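Local atomic coordinates of glutathione S-transferase (Lodderomyces elongisporus, PDB entry 4IVF), a protein that probably transfers glutathione to electrophilic substrates, as other members of the glutathione S-transferase superfamily do, and binds two glutathione molecules per subunit. Residues K36-L39 against S40-E43; L82-L85 against A86-D90; D172-V176 against A177-L181. One frame throughout, in Å; residues are numbered along the deposited sequence.

Contact 1: K36-L39 against S40-E43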
loop_
_atom_site.group_PDB
_atom_site.type_symbol
_atom_site.label_atom_id
_atom_site.label_comp_id
_atom_site.label_asym_id
_atom_site.label_seq_id
_atom_site.Cartn_x
_atom_site.Cartn_y
_atom_site.Cartn_z
ATOM N N LYS F 36 1.474 -23.848 2.209
ATOM C CA LYS F 36 2.722 -23.142 1.959
ATOM C C LYS F 36 3.202 -23.193 0.511
ATOM O O LYS F 36 2.876 -24.111 -0.237
ATOM C CB LYS F 36 3.820 -23.594 2.932
ATOM C CG LYS F 36 3.999 -25.088 3.064
ATOM C CD LYS F 36 4.699 -25.417 4.376
ATOM C CE LYS F 36 5.124 -26.872 4.443
ATOM N NZ LYS F 36 6.235 -27.143 3.497
ATOM N N PHE F 37 3.961 -22.180 0.120
ATOM C CA PHE F 37 4.555 -22.139 -1.211
ATOM C C PHE F 37 6.068 -22.115 -1.096
ATOM O O PHE F 37 6.623 -21.421 -0.224
ATOM C CB PHE F 37 4.097 -20.894 -1.980
ATOM C CG PHE F 37 2.656 -20.929 -2.398
ATOM C CD1 PHE F 37 1.643 -20.825 -1.457
ATOM C CD2 PHE F 37 2.314 -21.067 -3.738
ATOM C CE1 PHE F 37 0.314 -20.865 -1.842
ATOM C CE2 PHE F 37 0.992 -21.105 -4.128
ATOM C CZ PHE F 37 -0.011 -21.004 -3.179
ATOM N N ASP F 38 6.720 -22.869 -1.980
ATOM C CA ASP F 38 8.158 -22.807 -2.181
ATOM C C ASP F 38 8.502 -21.783 -3.262
ATOM O O ASP F 38 8.393 -22.062 -4.464
ATOM C CB ASP F 38 8.688 -24.177 -2.596
ATOM C CG ASP F 38 10.212 -24.247 -2.599
ATOM O OD1 ASP F 38 10.876 -23.196 -2.737
ATOM O OD2 ASP F 38 10.747 -25.368 -2.459
ATOM N N LEU F 39 8.948 -20.609 -2.827
ATOM C CA LEU F 39 9.232 -19.506 -3.747
ATOM C C LEU F 39 10.450 -19.787 -4.643
ATOM O O LEU F 39 10.528 -19.278 -5.761
ATOM C CB LEU F 39 9.397 -18.173 -2.981
ATOM C CG LEU F 39 8.147 -17.318 -2.691
ATOM C CD1 LEU F 39 6.920 -18.168 -2.433
ATOM C CD2 LEU F 39 8.381 -16.381 -1.517
ATOM N N SER F 40 11.381 -20.614 -4.171
ATOM C CA SER F 40 12.547 -20.955 -4.981
ATOM C C SER F 40 12.152 -21.819 -6.177
ATOM O O SER F 40 12.951 -22.051 -7.080
ATOM C CB SER F 40 13.628 -21.643 -4.140
ATOM O OG SER F 40 13.188 -22.891 -3.639
ATOM N N LYS F 41 10.907 -22.278 -6.181
ATOM C CA LYS F 41 10.398 -23.111 -7.258
ATOM C C LYS F 41 9.339 -22.374 -8.058
ATOM O O LYS F 41 8.657 -22.972 -8.892
ATOM C CB LYS F 41 9.826 -24.406 -6.701
ATOM C CG LYS F 41 10.898 -25.379 -6.213
ATOM C CD LYS F 41 10.285 -26.560 -5.486
ATOM C CE LYS F 41 11.356 -27.545 -5.031
ATOM N NZ LYS F 41 10.759 -28.781 -4.455
ATOM N N ASN F 42 9.211 -21.075 -7.799
ATOM C CA ASN F 42 8.251 -20.244 -8.519
ATOM C C ASN F 42 6.814 -20.735 -8.438
ATOM O O ASN F 42 6.067 -20.643 -9.417
ATOM C CB ASN F 42 8.662 -20.104 -9.984
ATOM C CG ASN F 42 9.123 -18.709 -10.317
ATOM O OD1 ASN F 42 8.409 -17.951 -10.967
ATOM N ND2 ASN F 42 10.318 -18.352 -9.849
ATOM N N GLU F 43 6.436 -21.255 -7.273
ATOM C CA GLU F 43 5.113 -21.843 -7.075
ATOM C C GLU F 43 3.957 -20.835 -7.091
ATOM O O GLU F 43 2.827 -21.218 -7.398
ATOM C CB GLU F 43 5.074 -22.704 -5.799
ATOM C CG GLU F 43 5.978 -23.935 -5.873
ATOM C CD GLU F 43 5.798 -24.909 -4.712
ATOM O OE1 GLU F 43 5.047 -24.601 -3.761
ATOM O OE2 GLU F 43 6.415 -26.000 -4.755
HETATM O O HOH W 1 9.377 -27.522 -2.433
#
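Phe37 meets Glu43 through an edge: the backbone carbonyl of Glu43 lies beside the ring near its plane, and Phe37 CD2 is 3.8 Å from Glu43 CB. The same ring packs on Phe49 and Ile58 and is buried, although most of the turn lies at the surface. Asp38 is bonded through both backbone and side chain. Its amide donates to Glu43 OE1 at 3.0 Å, nearly straight at 173°, but reaches the oxygen from above the carboxylate plane. A first torsion that puts CG anti to the backbone N (chi1 -170°) sets its own carboxylate beside Ser40 and Lys41. Asp38 OD1 takes the hydroxyl of Ser40 on its syn side, a short bond of 2.5 Å to Ser40 OG, and a weak bond from Ser40 N closes an Asx turn. Backbone bonds Lys41 N to Asp38 O and Asn42 N to Leu39 O, each spanning three residues, wind this loop into a short 3-10 turn between strand 32-36 and helix 47-52 of the thioredoxin-like domain. Lys41 sends its extended chain obliquely across the Asp38 carboxylate, CD lying 3.3 Å from Asp38 OD2. The charged ends make only a long salt bridge, Lys41 NZ to Asp38 OD2 at 4.0 Å, and a water joins them, donating to Asp38 OD2 (2.6 Å) and accepting from Lys41 NZ (2.8 Å). With Asp38 OD2 and Glu43 OE2 4.9 Å apart, this lysine probably offsets some of their mutual repulsion. The Leu39 side chain touches Ala13, Thr44 and a bound glutathione, whose pocket it helps to line.

Contact 2: L82-L85 against A86-D90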
loop_
_atom_site.group_PDB
_atom_site.type_symbol
_atom_site.label_atom_id
_atom_site.label_comp_id
_atom_site.label_asym_id
_atom_site.label_seq_id
_atom_site.Cartn_x
_atom_site.Cartn_y
_atom_site.Cartn_z
ATOM N N LEU F 82 -5.450 -7.351 5.798
ATOM C CA LEU F 82 -5.456 -6.848 7.175
ATOM C C LEU F 82 -6.706 -6.033 7.463
ATOM O O LEU F 82 -7.379 -6.278 8.458
ATOM C CB LEU F 82 -4.186 -6.046 7.492
ATOM C CG LEU F 82 -2.967 -6.965 7.637
ATOM C CD1 LEU F 82 -1.634 -6.214 7.632
ATOM C CD2 LEU F 82 -3.106 -7.860 8.862
ATOM N N GLN F 83 -7.021 -5.093 6.573
ATOM C CA GLN F 83 -8.191 -4.225 6.714
ATOM C C GLN F 83 -9.462 -5.070 6.767
ATOM O O GLN F 83 -10.351 -4.831 7.594
ATOM C CB GLN F 83 -8.241 -3.212 5.555
ATOM C CG GLN F 83 -9.083 -1.972 5.785
ATOM C CD GLN F 83 -8.791 -1.244 7.109
ATOM O OE1 GLN F 83 -7.641 -0.923 7.426
ATOM N NE2 GLN F 83 -9.846 -0.975 7.876
ATOM N N TYR F 84 -9.528 -6.072 5.894
ATOM C CA TYR F 84 -10.660 -6.990 5.856
ATOM C C TYR F 84 -10.867 -7.731 7.178
ATOM O O TYR F 84 -11.973 -7.753 7.704
ATOM C CB TYR F 84 -10.533 -8.010 4.705
ATOM C CG TYR F 84 -11.571 -9.114 4.831
ATOM C CD1 TYR F 84 -12.903 -8.888 4.490
ATOM C CD2 TYR F 84 -11.225 -10.357 5.348
ATOM C CE1 TYR F 84 -13.859 -9.884 4.653
ATOM C CE2 TYR F 84 -12.168 -11.350 5.514
ATOM C CZ TYR F 84 -13.477 -11.115 5.160
ATOM O OH TYR F 84 -14.399 -12.125 5.328
ATOM N N LEU F 85 -9.810 -8.353 7.694
ATOM C CA LEU F 85 -9.875 -9.092 8.959
ATOM C C LEU F 85 -10.268 -8.206 10.147
ATOM O O LEU F 85 -11.014 -8.623 11.044
ATOM C CB LEU F 85 -8.537 -9.783 9.246
ATOM C CG LEU F 85 -8.132 -10.892 8.266
ATOM C CD1 LEU F 85 -6.663 -11.305 8.472
ATOM C CD2 LEU F 85 -9.065 -12.104 8.367
ATOM N N ALA F 86 -9.747 -6.987 10.159
ATOM C CA ALA F 86 -10.047 -6.076 11.240
ATOM C C ALA F 86 -11.515 -5.656 11.163
ATOM O O ALA F 86 -12.220 -5.698 12.166
ATOM C CB ALA F 86 -9.120 -4.875 11.190
ATOM N N ASP F 87 -11.976 -5.262 9.975
ATOM C CA ASP F 87 -13.386 -4.904 9.778
ATOM C C ASP F 87 -14.317 -6.035 10.206
ATOM O O ASP F 87 -15.318 -5.802 10.879
ATOM C CB ASP F 87 -13.694 -4.610 8.304
ATOM C CG ASP F 87 -13.068 -3.325 7.802
ATOM O OD1 ASP F 87 -12.579 -2.511 8.628
ATOM O OD2 ASP F 87 -13.076 -3.132 6.565
ATOM N N THR F 88 -13.975 -7.258 9.803
ATOM C CA THR F 88 -14.872 -8.395 9.935
ATOM C C THR F 88 -14.823 -9.069 11.308
ATOM O O THR F 88 -15.862 -9.437 11.865
ATOM C CB THR F 88 -14.584 -9.449 8.826
ATOM O OG1 THR F 88 -14.634 -8.820 7.540
ATOM C CG2 THR F 88 -15.593 -10.582 8.865
ATOM N N TYR F 89 -13.622 -9.221 11.857
ATOM C CA TYR F 89 -13.427 -10.039 13.056
ATOM C C TYR F 89 -12.971 -9.285 14.307
ATOM O O TYR F 89 -12.706 -9.893 15.342
ATOM C CB TYR F 89 -12.491 -11.219 12.744
ATOM C CG TYR F 89 -13.064 -12.091 11.642
ATOM C CD1 TYR F 89 -14.209 -12.854 11.872
ATOM C CD2 TYR F 89 -12.498 -12.111 10.365
ATOM C CE1 TYR F 89 -14.765 -13.627 10.875
ATOM C CE2 TYR F 89 -13.047 -12.901 9.348
ATOM C CZ TYR F 89 -14.183 -13.654 9.621
ATOM O OH TYR F 89 -14.758 -14.428 8.659
ATOM N N ASP F 90 -12.889 -7.963 14.224
ATOM C CA ASP F 90 -12.605 -7.162 15.409
ATOM C C ASP F 90 -13.642 -6.052 15.608
ATOM O O ASP F 90 -13.309 -4.863 15.707
ATOM C CB ASP F 90 -11.192 -6.585 15.359
ATOM C CG ASP F 90 -10.809 -5.876 16.652
ATOM O OD1 ASP F 90 -11.265 -6.306 17.732
ATOM O OD2 ASP F 90 -10.061 -4.885 16.579
#
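Tyr84 and Thr88 are brought together by their first torsions: in Tyr84 the ring carbon CG is anti to the backbone N (chi1 169°), while in Thr88 OG1 stands anti to the carbonyl carbon, beside the backbone N (chi1 -54°). The hydroxyl thereby reaches back one turn. Thr88 OG1 donates to Tyr84 O at 2.9 Å, and Thr88 N binds the same oxygen from the opposite face of the carbonyl plane, so two donors grip one acceptor. Thr88 OG1 also sits over one face of the Tyr84 ring, offset toward the rim, 3.2 Å from Tyr84 CE1. The other branch, Thr88 CG2, lies over the centre of the Tyr89 ring, 3.4 Å above its plane, which places the threonine between two aromatic groups. All this happens along the last turns of helix 78-89, which follows the final strand of the thioredoxin-like domain; its regular bonds run from Ala86, Asp87, Thr88 and Tyr89 N to the carbonyl four residues earlier, and Asp90 is where helical geometry ends. Gln83, bent at chi2 (50°), comes forward to Asp87 with amide and carboxylate planes strongly inclined, and its Gln83 NE2 to Asp87 OD1 bond is weak at 3.2 Å. Asp87 OD2 has its stronger partner in Tyr105 OH of the second subunit, and that residue's ring also meets Tyr84 edge-to-face, so this face of the helix belongs to the dimer interface. On another flank Leu85 CD2 packs 4.0 Å from Tyr89 CD2. Both phenol hydroxyls, Tyr84 OH and Tyr89 OH, bond to Asp63 OD2.

Contact 3: D172-V176 against A177-L181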
loop_
_atom_site.group_PDB
_atom_site.type_symbol
_atom_site.label_atom_id
_atom_site.label_comp_id
_atom_site.label_asym_id
_atom_site.label_seq_id
_atom_site.Cartn_x
_atom_site.Cartn_y
_atom_site.Cartn_z
ATOM N N ASP F 172 -4.160 4.137 21.817
ATOM C CA ASP F 172 -3.925 3.264 22.965
ATOM C C ASP F 172 -4.031 1.774 22.642
ATOM O O ASP F 172 -4.266 0.957 23.520
ATOM C CB ASP F 172 -4.924 3.602 24.075
ATOM C CG ASP F 172 -6.376 3.423 23.636
ATOM O OD1 ASP F 172 -6.637 3.328 22.418
ATOM O OD2 ASP F 172 -7.264 3.383 24.516
ATOM N N ARG F 173 -3.869 1.406 21.386
ATOM C CA ARG F 173 -3.969 -0.007 21.058
ATOM C C ARG F 173 -3.113 -0.357 19.853
ATOM O O ARG F 173 -2.835 0.494 19.011
ATOM C CB ARG F 173 -5.435 -0.399 20.819
ATOM C CG ARG F 173 -6.012 0.082 19.491
ATOM C CD ARG F 173 -7.532 0.251 19.552
ATOM N NE ARG F 173 -7.887 1.252 20.551
ATOM C CZ ARG F 173 -9.120 1.674 20.810
ATOM N NH1 ARG F 173 -10.159 1.199 20.131
ATOM N NH2 ARG F 173 -9.307 2.586 21.755
ATOM N N TYR F 174 -2.677 -1.609 19.782
ATOM C CA TYR F 174 -2.077 -2.116 18.552
ATOM C C TYR F 174 -3.152 -2.174 17.484
ATOM O O TYR F 174 -4.295 -2.530 17.755
ATOM C CB TYR F 174 -1.481 -3.510 18.753
ATOM C CG TYR F 174 -0.272 -3.542 19.655
ATOM C CD1 TYR F 174 0.887 -2.850 19.318
ATOM C CD2 TYR F 174 -0.278 -4.279 20.839
ATOM C CE1 TYR F 174 2.005 -2.882 20.139
ATOM C CE2 TYR F 174 0.834 -4.314 21.668
ATOM C CZ TYR F 174 1.971 -3.615 21.307
ATOM O OH TYR F 174 3.085 -3.650 22.108
ATOM N N THR F 175 -2.796 -1.777 16.275
ATOM C CA THR F 175 -3.693 -1.882 15.142
ATOM C C THR F 175 -3.004 -2.673 14.027
ATOM O O THR F 175 -1.877 -3.159 14.205
ATOM C CB THR F 175 -4.059 -0.493 14.606
ATOM O OG1 THR F 175 -2.855 0.215 14.265
ATOM C CG2 THR F 175 -4.858 0.296 15.656
ATOM N N VAL F 176 -3.665 -2.780 12.874
ATOM C CA VAL F 176 -3.084 -3.501 11.745
ATOM C C VAL F 176 -1.807 -2.799 11.280
ATOM O O VAL F 176 -0.930 -3.419 10.691
ATOM C CB VAL F 176 -4.078 -3.645 10.550
ATOM C CG1 VAL F 176 -5.207 -4.613 10.885
ATOM C CG2 VAL F 176 -4.644 -2.294 10.143
ATOM N N ALA F 177 -1.700 -1.503 11.548
ATOM C CA ALA F 177 -0.510 -0.778 11.134
ATOM C C ALA F 177 0.719 -1.307 11.878
ATOM O O ALA F 177 1.764 -1.528 11.279
ATOM C CB ALA F 177 -0.683 0.722 11.340
ATOM N N ASP F 178 0.584 -1.539 13.179
ATOM C CA ASP F 178 1.677 -2.125 13.954
ATOM C C ASP F 178 2.000 -3.541 13.471
ATOM O O ASP F 178 3.161 -3.912 13.313
ATOM C CB ASP F 178 1.328 -2.164 15.444
ATOM C CG ASP F 178 0.963 -0.802 15.996
ATOM O OD1 ASP F 178 -0.215 -0.405 15.884
ATOM O OD2 ASP F 178 1.855 -0.125 16.539
ATOM N N PHE F 179 0.972 -4.346 13.250
ATOM C CA PHE F 179 1.218 -5.722 12.857
ATOM C C PHE F 179 1.846 -5.813 11.477
ATOM O O PHE F 179 2.691 -6.663 11.239
ATOM C CB PHE F 179 -0.043 -6.562 13.012
ATOM C CG PHE F 179 -0.486 -6.689 14.442
ATOM C CD1 PHE F 179 0.312 -7.350 15.363
ATOM C CD2 PHE F 179 -1.671 -6.117 14.874
ATOM C CE1 PHE F 179 -0.070 -7.464 16.689
ATOM C CE2 PHE F 179 -2.061 -6.217 16.192
ATOM C CZ PHE F 179 -1.254 -6.895 17.111
ATOM N N ALA F 180 1.468 -4.900 10.591
ATOM C CA ALA F 180 2.095 -4.786 9.273
ATOM C C ALA F 180 3.582 -4.488 9.374
ATOM O O ALA F 180 4.401 -5.153 8.731
ATOM C CB ALA F 180 1.399 -3.710 8.434
ATOM N N LEU F 181 3.933 -3.475 10.164
ATOM C CA LEU F 181 5.333 -3.084 10.314
ATOM C C LEU F 181 6.158 -4.225 10.931
ATOM O O LEU F 181 7.306 -4.480 10.546
ATOM C CB LEU F 181 5.445 -1.806 11.165
ATOM C CG LEU F 181 6.886 -1.322 11.387
ATOM C CD1 LEU F 181 7.531 -0.948 10.069
ATOM C CD2 LEU F 181 6.949 -0.164 12.371
HETATM O O HOH W 2 -1.751 1.485 16.736
#
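Asp178 reaches back to Thr175 at the start of helix 176-185, and the two form a capping box, the N-terminal motif well known at this helix in glutathione S-transferases. Asp178 OD1 accepts the amide of Thr175 at 2.9 Å and 172°, approached on the anti side of the carboxylate, while the Thr175 hydroxyl oxygen takes a weak bond from Ala177 N (3.4 Å). That oxygen lies between the backbone N and the carbonyl carbon (chi1 57°), a position turned to the first helical amides. Tyr174 stands at about a right angle to Asp178: the carboxylate carbon lies in plane at the ring edge, Tyr174 CD1 to Asp178 CG 3.9 Å, with the two planes 80° apart. The residue before the cap also meets the fourth after it, as in a hydrophobic staple, Tyr174 CB packing 3.8 Å from Phe179 CZ; their rings are set obliquely, centroids 6.0 Å apart. Asp178 OD2 has its own donors, Trp204 NE1 and Leu169 N, which help fix the carboxylate's rotation. A water is hydrogen-bonded to Asp178 OD1 (2.6 Å), to Arg173 O and, at 3.0 Å, to Thr175 OG1.

How the contacts relate
From the N terminus, contact 1 turns the chain between strand 32-36 and helix 47-52, contact 2 runs along the end of helix 78-89, and contact 3 starts helix 176-185. Each is local and they follow in series, so none nests within or crosses another. Contact 1 stands apart, its centre about 27 Å from that of contact 2 and about 28 Å from that of contact 3, across the chain's centre from the latter. Contacts 2 and 3 touch: Val176 CG1 packs 3.9 Å from Ala86 CB, and Ala180 CB lies 4.0 Å from Leu82 CD1. This joins the thioredoxin-like domain's last helix to the helical C-terminal domain.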